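Local structure of glutamyl endopeptidase (Staphylococcus epidermidis, 6PYM) at residues V1-N5 with G187-N193; H18-F24 with L140-E145; E45-H51 with S92-R98. The protein hydrolyses proteins as a secreted serine endopeptidase, cutting preferentially after glutamate or aspartate residues. The protein carries 1 engineered substitution. One frame throughout, in Å; residues are numbered along the deposited sequence.

Contact 1 (V1-N5 with G187-N193)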
loop_
_atom_site.group_PDB
_atom_site.type_symbol
_atom_site.label_atom_id
_atom_site.label_comp_id
_atom_site.label_asym_id
_atom_site.label_seq_id
_atom_site.Cartn_x
_atom_site.Cartn_y
_atom_site.Cartn_z
ATOM N N VAL A 1 -8.568 -11.396 -4.342
ATOM C CA VAL A 1 -9.580 -12.252 -4.957
ATOM C C VAL A 1 -10.948 -11.621 -4.772
ATOM O O VAL A 1 -11.173 -10.853 -3.839
ATOM C CB VAL A 1 -9.538 -13.700 -4.393
ATOM C CG1 VAL A 1 -8.115 -14.254 -4.405
ATOM C CG2 VAL A 1 -10.148 -13.778 -3.007
ATOM N N ILE A 2 -11.869 -11.978 -5.654
ATOM C CA ILE A 2 -13.240 -11.486 -5.600
ATOM C C ILE A 2 -14.057 -12.388 -4.689
ATOM O O ILE A 2 -14.084 -13.615 -4.867
ATOM C CB ILE A 2 -13.846 -11.438 -7.011
ATOM C CG1 ILE A 2 -13.101 -10.416 -7.870
ATOM C CG2 ILE A 2 -15.346 -11.141 -6.956
ATOM C CD1 ILE A 2 -13.214 -9.003 -7.372
ATOM N N LEU A 3 -14.746 -11.777 -3.734
ATOM C CA LEU A 3 -15.525 -12.483 -2.733
ATOM C C LEU A 3 -16.978 -12.038 -2.830
ATOM O O LEU A 3 -17.281 -11.072 -3.544
ATOM C CB LEU A 3 -14.949 -12.197 -1.341
ATOM C CG LEU A 3 -13.512 -12.698 -1.149
ATOM C CD1 LEU A 3 -12.950 -12.215 0.179
ATOM C CD2 LEU A 3 -13.441 -14.216 -1.230
ATOM N N PRO A 4 -17.901 -12.706 -2.130
ATOM C CA PRO A 4 -19.303 -12.258 -2.174
ATOM C C PRO A 4 -19.479 -10.792 -1.818
ATOM O O PRO A 4 -20.337 -10.117 -2.407
ATOM C CB PRO A 4 -19.996 -13.207 -1.187
ATOM C CG PRO A 4 -19.193 -14.469 -1.292
ATOM C CD PRO A 4 -17.762 -14.002 -1.441
ATOM N N ASN A 5 -18.690 -10.280 -0.873
ATOM C CA ASN A 5 -18.614 -8.844 -0.607
ATOM C C ASN A 5 -17.672 -8.228 -1.632
ATOM O O ASN A 5 -16.448 -8.348 -1.523
ATOM C CB ASN A 5 -18.108 -8.595 0.808
ATOM C CG ASN A 5 -17.870 -7.120 1.094
ATOM O OD1 ASN A 5 -18.449 -6.248 0.443
ATOM N ND2 ASN A 5 -17.017 -6.833 2.068
ATOM N N GLY A 187 -4.752 -13.060 -1.742
ATOM C CA GLY A 187 -5.824 -13.783 -1.079
ATOM C C GLY A 187 -5.954 -15.207 -1.577
ATOM O O GLY A 187 -5.179 -15.683 -2.412
ATOM N N VAL A 188 -6.966 -15.882 -1.043
ATOM C CA VAL A 188 -7.243 -17.278 -1.350
ATOM C C VAL A 188 -8.659 -17.343 -1.908
ATOM O O VAL A 188 -9.613 -16.921 -1.236
ATOM C CB VAL A 188 -7.089 -18.178 -0.112
ATOM C CG1 VAL A 188 -7.435 -19.615 -0.462
ATOM C CG2 VAL A 188 -5.670 -18.101 0.429
ATOM N N ASP A 189 -8.788 -17.857 -3.138
ATOM C CA ASP A 189 -10.058 -17.834 -3.856
ATOM C C ASP A 189 -11.183 -18.343 -2.971
ATOM O O ASP A 189 -11.057 -19.377 -2.308
ATOM C CB ASP A 189 -9.974 -18.732 -5.094
ATOM C CG ASP A 189 -9.114 -18.154 -6.201
ATOM O OD1 ASP A 189 -8.608 -17.025 -6.082
ATOM O OD2 ASP A 189 -8.980 -18.858 -7.227
ATOM N N ASN A 190 -12.291 -17.609 -2.969
ATOM C CA ASN A 190 -13.538 -17.996 -2.321
ATOM C C ASN A 190 -13.466 -17.942 -0.807
ATOM O O ASN A 190 -14.465 -18.274 -0.148
ATOM C CB ASN A 190 -14.050 -19.393 -2.724
ATOM C CG ASN A 190 -13.800 -19.715 -4.174
ATOM O OD1 ASN A 190 -13.316 -20.798 -4.505
ATOM N ND2 ASN A 190 -14.128 -18.784 -5.046
ATOM N N LYS A 191 -12.336 -17.548 -0.222
ATOM C CA LYS A 191 -12.166 -17.645 1.222
ATOM C C LYS A 191 -11.933 -16.296 1.887
ATOM O O LYS A 191 -12.735 -15.896 2.734
ATOM C CB LYS A 191 -11.052 -18.646 1.565
ATOM C CG LYS A 191 -11.390 -20.079 1.162
ATOM C CD LYS A 191 -10.265 -21.048 1.508
ATOM C CE LYS A 191 -10.597 -22.471 1.074
ATOM N NZ LYS A 191 -9.478 -23.411 1.391
ATOM N N TYR A 192 -10.866 -15.583 1.541
ATOM C CA TYR A 192 -10.521 -14.338 2.218
ATOM C C TYR A 192 -9.410 -13.668 1.426
ATOM O O TYR A 192 -8.762 -14.287 0.579
ATOM C CB TYR A 192 -10.057 -14.567 3.666
ATOM C CG TYR A 192 -8.974 -15.604 3.784
ATOM C CD1 TYR A 192 -7.649 -15.307 3.466
ATOM C CD2 TYR A 192 -9.277 -16.898 4.180
ATOM C CE1 TYR A 192 -6.665 -16.268 3.556
ATOM C CE2 TYR A 192 -8.300 -17.862 4.281
ATOM C CZ TYR A 192 -6.999 -17.547 3.958
ATOM O OH TYR A 192 -6.027 -18.519 4.051
ATOM N N ASN A 193 -9.186 -12.396 1.738
ATOM C CA ASN A 193 -7.984 -11.695 1.322
ATOM C C ASN A 193 -7.122 -11.390 2.540
ATOM O O ASN A 193 -7.605 -11.377 3.674
ATOM C CB ASN A 193 -8.340 -10.447 0.515
ATOM C CG ASN A 193 -8.805 -10.807 -0.877
ATOM O OD1 ASN A 193 -8.062 -11.439 -1.634
ATOM N ND2 ASN A 193 -10.049 -10.484 -1.201
HETATM O O HOH W 1 -15.410 -16.451 -4.875
#
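Val1, the first residue of the chain, is gripped at its backbone by the side-chain amide of Asn193. Its amino N donates to Asn193 OD1 over 2.8 Å, while Asn193 ND2 returns a nearly straight bond (167°) of 2.9 Å to Val1 O, which lies close to the plane of the amide. One asparagine side chain thus reads both the donor and the acceptor of Val1, and ND2 also bonds Leu162 O, which helps to fix which way the amide is flipped. The valine branches part over the base of the 187-193 hairpin: CG1, anti to the carbonyl carbon (chi1 -49°), lies 3.3 Å from Asp189 OD1, and CG2 rests 3.6 Å from Val188 O. Ile2 points its CB away from the hairpin, but its O is joined through a water to Asn190 ND2, 2.7 Å from that water. Leu3, its N bonded to Ser163 OG, then spreads its two methyls along the returning arm, CD1 3.6 Å from Asn193 ND2 and CD2 3.7 Å from Lys191 N, where Lys191 and Tyr192 form a classic beta bulge opposite Val188. The donor to Asn193 OD1 is the alpha-amino group itself, with Thr164 OG1 a weak second partner, an arrangement consistent with an N-terminus exposed by processing of the zymogen.

Contact 2 (H18-F24 with L140-E145)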
loop_
_atom_site.group_PDB
_atom_site.type_symbol
_atom_site.label_atom_id
_atom_site.label_comp_id
_atom_site.label_asym_id
_atom_site.label_seq_id
_atom_site.Cartn_x
_atom_site.Cartn_y
_atom_site.Cartn_z
ATOM N N HIS A 18 -6.862 11.173 3.205
ATOM C CA HIS A 18 -5.929 10.067 3.383
ATOM C C HIS A 18 -5.555 9.377 2.075
ATOM O O HIS A 18 -4.687 8.494 2.085
ATOM C CB HIS A 18 -6.457 9.064 4.418
ATOM C CG HIS A 18 -7.552 8.166 3.922
ATOM N ND1 HIS A 18 -8.856 8.586 3.743
ATOM C CD2 HIS A 18 -7.538 6.850 3.612
ATOM C CE1 HIS A 18 -9.591 7.570 3.329
ATOM N NE2 HIS A 18 -8.816 6.501 3.251
ATOM N N TYR A 19 -6.165 9.763 0.955
ATOM C CA TYR A 19 -5.902 9.100 -0.313
ATOM C C TYR A 19 -4.587 9.518 -0.944
ATOM O O TYR A 19 -4.052 8.766 -1.770
ATOM C CB TYR A 19 -7.045 9.373 -1.290
ATOM C CG TYR A 19 -8.360 8.855 -0.771
ATOM C CD1 TYR A 19 -8.601 7.489 -0.698
ATOM C CD2 TYR A 19 -9.346 9.721 -0.323
ATOM C CE1 TYR A 19 -9.792 6.997 -0.214
ATOM C CE2 TYR A 19 -10.547 9.241 0.169
ATOM C CZ TYR A 19 -10.763 7.875 0.228
ATOM O OH TYR A 19 -11.965 7.406 0.727
ATOM N N ASP A 20 -4.039 10.677 -0.564
ATOM C CA ASP A 20 -2.866 11.182 -1.268
ATOM C C ASP A 20 -1.687 10.220 -1.184
ATOM O O ASP A 20 -0.913 10.100 -2.139
ATOM C CB ASP A 20 -2.476 12.598 -0.816
ATOM C CG ASP A 20 -2.139 12.703 0.674
ATOM O OD1 ASP A 20 -2.435 11.780 1.468
ATOM O OD2 ASP A 20 -1.586 13.768 1.062
ATOM N N ALA A 21 -1.534 9.527 -0.056
ATOM C CA ALA A 21 -0.402 8.633 0.142
ATOM C C ALA A 21 -0.549 7.317 -0.610
ATOM O O ALA A 21 0.443 6.596 -0.772
ATOM C CB ALA A 21 -0.205 8.364 1.635
ATOM N N VAL A 22 -1.763 6.971 -1.031
ATOM C CA VAL A 22 -1.977 5.757 -1.809
ATOM C C VAL A 22 -1.278 5.902 -3.155
ATOM O O VAL A 22 -1.436 6.924 -3.840
ATOM C CB VAL A 22 -3.483 5.493 -1.966
ATOM C CG1 VAL A 22 -3.728 4.228 -2.776
ATOM C CG2 VAL A 22 -4.160 5.403 -0.599
ATOM N N SER A 23 -0.498 4.883 -3.547
ATOM C CA SER A 23 0.423 5.025 -4.664
ATOM C C SER A 23 0.314 3.874 -5.654
ATOM O O SER A 23 0.120 2.716 -5.271
ATOM C CB SER A 23 1.864 5.117 -4.173
ATOM O OG SER A 23 2.032 6.202 -3.270
ATOM N N PHE A 24 0.479 4.214 -6.928
ATOM C CA PHE A 24 0.479 3.273 -8.041
ATOM C C PHE A 24 1.917 2.924 -8.405
ATOM O O PHE A 24 2.772 3.815 -8.487
ATOM C CB PHE A 24 -0.230 3.936 -9.225
ATOM C CG PHE A 24 -0.078 3.217 -10.537
ATOM C CD1 PHE A 24 -0.745 2.027 -10.780
ATOM C CD2 PHE A 24 0.708 3.760 -11.551
ATOM C CE1 PHE A 24 -0.609 1.380 -12.003
ATOM C CE2 PHE A 24 0.841 3.120 -12.768
ATOM C CZ PHE A 24 0.181 1.935 -12.991
ATOM N N LEU A 140 -6.021 1.418 -16.039
ATOM C CA LEU A 140 -4.693 1.516 -15.451
ATOM C C LEU A 140 -4.560 2.786 -14.618
ATOM O O LEU A 140 -4.992 3.868 -15.028
ATOM C CB LEU A 140 -3.629 1.488 -16.547
ATOM C CG LEU A 140 -2.173 1.401 -16.081
ATOM C CD1 LEU A 140 -1.896 0.077 -15.392
ATOM C CD2 LEU A 140 -1.224 1.613 -17.253
ATOM N N ALA A 141 -3.987 2.634 -13.424
ATOM C CA ALA A 141 -3.665 3.745 -12.535
ATOM C C ALA A 141 -4.891 4.456 -11.980
ATOM O O ALA A 141 -4.791 5.614 -11.562
ATOM C CB ALA A 141 -2.681 4.734 -13.174
ATOM N N THR A 142 -6.047 3.790 -11.944
ATOM C CA THR A 142 -7.211 4.323 -11.254
ATOM C C THR A 142 -7.297 3.756 -9.841
ATOM O O THR A 142 -7.046 2.566 -9.614
ATOM C CB THR A 142 -8.523 4.092 -12.018
ATOM O OG1 THR A 142 -8.770 2.683 -12.213
ATOM C CG2 THR A 142 -8.498 4.816 -13.370
ATOM N N MET A 143 -7.631 4.624 -8.893
ATOM C CA MET A 143 -7.630 4.279 -7.477
ATOM C C MET A 143 -9.031 3.864 -7.046
ATOM O O MET A 143 -10.010 4.557 -7.362
ATOM C CB MET A 143 -7.160 5.482 -6.658
ATOM C CG MET A 143 -6.985 5.161 -5.187
ATOM S SD MET A 143 -6.732 6.587 -4.105
ATOM C CE MET A 143 -5.196 7.271 -4.741
ATOM N N TRP A 144 -9.126 2.740 -6.331
ATOM C CA TRP A 144 -10.396 2.179 -5.897
ATOM C C TRP A 144 -10.309 1.809 -4.428
ATOM O O TRP A 144 -9.291 1.277 -3.965
ATOM C CB TRP A 144 -10.788 0.926 -6.725
ATOM C CG TRP A 144 -11.014 1.273 -8.142
ATOM C CD1 TRP A 144 -10.068 1.623 -9.057
ATOM C CD2 TRP A 144 -12.276 1.358 -8.812
ATOM N NE1 TRP A 144 -10.663 1.936 -10.262
ATOM C CE2 TRP A 144 -12.017 1.782 -10.132
ATOM C CE3 TRP A 144 -13.599 1.122 -8.425
ATOM C CZ2 TRP A 144 -13.035 1.956 -11.074
ATOM C CZ3 TRP A 144 -14.605 1.312 -9.356
ATOM C CH2 TRP A 144 -14.313 1.717 -10.664
ATOM N N GLU A 145 -11.384 2.068 -3.701
ATOM C CA GLU A 145 -11.522 1.730 -2.295
ATOM C C GLU A 145 -12.495 0.566 -2.162
ATOM O O GLU A 145 -13.621 0.624 -2.677
ATOM C CB GLU A 145 -12.073 2.941 -1.553
ATOM C CG GLU A 145 -12.395 2.723 -0.101
ATOM C CD GLU A 145 -12.871 4.005 0.553
ATOM O OE1 GLU A 145 -14.083 4.314 0.461
ATOM O OE2 GLU A 145 -12.031 4.734 1.120
HETATM O O HOH W 2 -9.697 4.048 2.217
#
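Phe24 presents one ring face to Ala141, whose CB sits almost exactly over the ring centre, 3.8 Å from the centroid and 6° off its normal, a CH-pi contact. Leu140 CD1 adds a second apolar touch, 3.7 Å from Phe24 CZ. Next to this pair Met143 fills the space between Tyr19 and Val22. The bend at its last torsion (chi3 -62°) turns CE toward the turn at 19-22, 3.7 Å from Val22 CB and 3.5 Å from Tyr19 O, and leaves SD obliquely beside the tyrosine ring as a Met-aromatic contact. Phe24, Ala141, Val22 and Met143, all buried, form the close-packed part; the other end, with His18, Tyr19 and Glu145, is polar and partly exposed. Tyr19 OH donates to Glu145 OE2 over 2.7 Å, arriving from above the carboxylate plane, with the two side chains nearly at right angles. A water that lies 2.8 Å from His18 NE2 donates to the same oxygen, so the histidine reaches the carboxylate indirectly while its ring lies against the tyrosine. Strands 22-27 and 143-154, with the loops leading into them, bring the six-stranded barrel against the other sheet, part of the interface between the two beta domains of the chymotrypsin-like fold.

Contact 3 (E45-H51 with S92-R98)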
loop_
_atom_site.group_PDB
_atom_site.type_symbol
_atom_site.label_atom_id
_atom_site.label_comp_id
_atom_site.label_asym_id
_atom_site.label_seq_id
_atom_site.Cartn_x
_atom_site.Cartn_y
_atom_site.Cartn_z
ATOM N N GLU A 45 9.965 7.207 1.461
ATOM C CA GLU A 45 9.679 5.787 1.622
ATOM C C GLU A 45 8.216 5.455 1.395
ATOM O O GLU A 45 7.319 6.165 1.870
ATOM C CB GLU A 45 10.050 5.299 3.026
ATOM C CG GLU A 45 11.548 5.223 3.292
ATOM C CD GLU A 45 12.173 6.546 3.712
ATOM O OE1 GLU A 45 11.449 7.470 4.141
ATOM O OE2 GLU A 45 13.418 6.631 3.625
ATOM N N ILE A 46 7.996 4.332 0.714
ATOM C CA ILE A 46 6.689 3.697 0.631
ATOM C C ILE A 46 6.797 2.298 1.220
ATOM O O ILE A 46 7.879 1.711 1.303
ATOM C CB ILE A 46 6.113 3.633 -0.805
ATOM C CG1 ILE A 46 6.882 2.637 -1.676
ATOM C CG2 ILE A 46 6.102 5.013 -1.448
ATOM C CD1 ILE A 46 6.133 2.230 -2.940
ATOM N N LEU A 47 5.648 1.764 1.625
ATOM C CA LEU A 47 5.492 0.340 1.887
ATOM C C LEU A 47 4.771 -0.313 0.717
ATOM O O LEU A 47 3.853 0.269 0.125
ATOM C CB LEU A 47 4.682 0.077 3.155
ATOM C CG LEU A 47 5.227 0.766 4.407
ATOM C CD1 LEU A 47 4.368 0.421 5.614
ATOM C CD2 LEU A 47 6.698 0.442 4.640
ATOM N N THR A 48 5.184 -1.536 0.407
ATOM C CA THR A 48 4.538 -2.388 -0.578
ATOM C C THR A 48 4.902 -3.837 -0.236
ATOM O O THR A 48 5.354 -4.124 0.880
ATOM C CB THR A 48 4.913 -1.935 -2.000
ATOM O OG1 THR A 48 4.177 -2.697 -2.958
ATOM C CG2 THR A 48 6.403 -2.105 -2.254
ATOM N N ASN A 49 4.689 -4.751 -1.184
ATOM C CA ASN A 49 5.007 -6.156 -0.963
ATOM C C ASN A 49 6.404 -6.504 -1.474
ATOM O O ASN A 49 6.900 -5.915 -2.438
ATOM C CB ASN A 49 4.046 -7.085 -1.709
ATOM C CG ASN A 49 2.597 -6.962 -1.282
ATOM O OD1 ASN A 49 1.711 -7.233 -2.088
ATOM N ND2 ASN A 49 2.342 -6.605 -0.024
ATOM N N LYS A 50 7.002 -7.531 -0.859
ATOM C CA LYS A 50 8.192 -8.154 -1.439
ATOM C C LYS A 50 7.934 -8.618 -2.859
ATOM O O LYS A 50 8.767 -8.415 -3.748
ATOM C CB LYS A 50 8.653 -9.346 -0.598
ATOM C CG LYS A 50 9.220 -8.959 0.750
ATOM C CD LYS A 50 9.547 -10.182 1.577
ATOM C CE LYS A 50 10.189 -9.787 2.891
ATOM N NZ LYS A 50 10.358 -10.938 3.814
ATOM N N HIS A 51 6.795 -9.265 -3.097
ATOM C CA HIS A 51 6.601 -9.846 -4.420
ATOM C C HIS A 51 6.425 -8.776 -5.488
ATOM O O HIS A 51 6.648 -9.051 -6.673
ATOM C CB HIS A 51 5.494 -10.912 -4.432
ATOM C CG HIS A 51 4.100 -10.376 -4.564
ATOM N ND1 HIS A 51 3.267 -10.181 -3.481
ATOM C CD2 HIS A 51 3.368 -10.067 -5.663
ATOM C CE1 HIS A 51 2.092 -9.754 -3.908
ATOM N NE2 HIS A 51 2.127 -9.671 -5.226
ATOM N N SER A 92 7.051 -12.418 6.013
ATOM C CA SER A 92 5.832 -11.779 5.531
ATOM C C SER A 92 6.154 -10.946 4.299
ATOM O O SER A 92 7.289 -10.513 4.096
ATOM C CB SER A 92 5.186 -10.900 6.604
ATOM O OG SER A 92 4.774 -11.684 7.709
ATOM N N ASP A 93 5.115 -10.693 3.498
ATOM C CA ASP A 93 5.239 -10.072 2.177
ATOM C C ASP A 93 5.263 -8.543 2.290
ATOM O O ASP A 93 4.383 -7.836 1.783
ATOM C CB ASP A 93 4.079 -10.537 1.301
ATOM C CG ASP A 93 4.332 -10.357 -0.178
ATOM O OD1 ASP A 93 5.399 -9.849 -0.562
ATOM O OD2 ASP A 93 3.420 -10.732 -0.954
ATOM N N LEU A 94 6.303 -8.017 2.944
ATOM C CA LEU A 94 6.410 -6.588 3.226
ATOM C C LEU A 94 7.795 -6.088 2.856
ATOM O O LEU A 94 8.803 -6.700 3.232
ATOM C CB LEU A 94 6.181 -6.320 4.712
ATOM C CG LEU A 94 6.317 -4.860 5.158
ATOM C CD1 LEU A 94 5.254 -3.968 4.502
ATOM C CD2 LEU A 94 6.260 -4.773 6.679
ATOM N N ALA A 95 7.853 -4.957 2.164
ATOM C CA ALA A 95 9.114 -4.297 1.882
ATOM C C ALA A 95 8.929 -2.792 1.946
ATOM O O ALA A 95 7.859 -2.262 1.620
ATOM C CB ALA A 95 9.648 -4.670 0.495
ATOM N N ILE A 96 9.982 -2.105 2.379
ATOM C CA ILE A 96 10.098 -0.666 2.195
ATOM C C ILE A 96 10.775 -0.441 0.858
ATOM O O ILE A 96 11.774 -1.101 0.541
ATOM C CB ILE A 96 10.937 -0.032 3.319
ATOM C CG1 ILE A 96 10.295 -0.264 4.690
ATOM C CG2 ILE A 96 11.164 1.455 3.038
ATOM C CD1 ILE A 96 11.214 0.074 5.865
ATOM N N LEU A 97 10.244 0.478 0.067
ATOM C CA LEU A 97 10.945 0.967 -1.113
ATOM C C LEU A 97 11.295 2.421 -0.850
ATOM O O LEU A 97 10.405 3.264 -0.691
ATOM C CB LEU A 97 10.113 0.836 -2.386
ATOM C CG LEU A 97 10.803 1.372 -3.648
ATOM C CD1 LEU A 97 12.043 0.558 -4.011
ATOM C CD2 LEU A 97 9.837 1.404 -4.806
ATOM N N ARG A 98 12.590 2.705 -0.761
ATOM C CA ARG A 98 13.060 4.077 -0.710
ATOM C C ARG A 98 13.159 4.586 -2.137
ATOM O O ARG A 98 13.675 3.881 -3.010
ATOM C CB ARG A 98 14.427 4.117 -0.032
ATOM C CG ARG A 98 15.005 5.498 0.187
ATOM C CD ARG A 98 16.119 5.432 1.225
ATOM N NE ARG A 98 15.576 5.180 2.557
ATOM C CZ ARG A 98 16.126 4.372 3.456
ATOM N NH1 ARG A 98 17.243 3.717 3.177
ATOM N NH2 ARG A 98 15.547 4.217 4.639
#
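The histidine and aspartate of the predicted charge relay system, His51 and Asp93, meet at the end of two paired antiparallel strands. His51 ND1 donates to Asp93 OD2 over 2.6 Å at 162°; the oxygen lies near the imidazole plane and accepts through its syn lone pair. The carboxylate is turned 43° from the ring, and its other oxygen, OD1, accepts the backbone N of His51 at 3.0 Å. A chi1 of 83° sets His51 CG between the backbone N and the carbonyl carbon, which keeps the ring on the same side as its own N-H, and both reach the carboxylate of Asp93. Asn49 ND2 adds a weak bond to Asp93 O, its stronger partner being His184 O. The extended Lys50 runs alongside the 92-94 backbone to a cluster of carbonyls: NZ bonds Tyr88 O and Gly90 O, and weakly Ser92 O. Beyond the site, Thr48 and Ala95 exchange two backbone bonds, as do Ile46 and Leu97, while Leu47 CD2 lies 3.7 Å from Ile96 CG1. At the far end Arg98 NE forms a 2.8 Å salt bridge to the anti lone pair of Glu45 OE2, and Arg98 NH1 reaches Glu84. Strands 45-48 and 95-99 are neighbours in the six-stranded barrel; as in chymotrypsin-like proteases, the barrel domain supplies the histidine and aspartate of the triad.

In the fold
Contact 3 supplies two members of the predicted charge relay system; the third position is Ala169, the engineered replacement of the active-site serine, and the side chain of Asn49 lies about 3 Å from it. The others stand further back: in contact 1 Gly187 is about 9 Å from the side chain of His51, and in contact 2 the Phe24 side chain is about 11 Å from that of Ala169. Contact 2 joins the barrel that holds contact 3 to the sheet that contact 1 also reaches. The centres of contacts 2 and 3 are about 16 Å apart, those of contacts 1 and 3 about 22 Å. Along the chain, contact 3 is nested within contact 2, and contact 2 within contact 1.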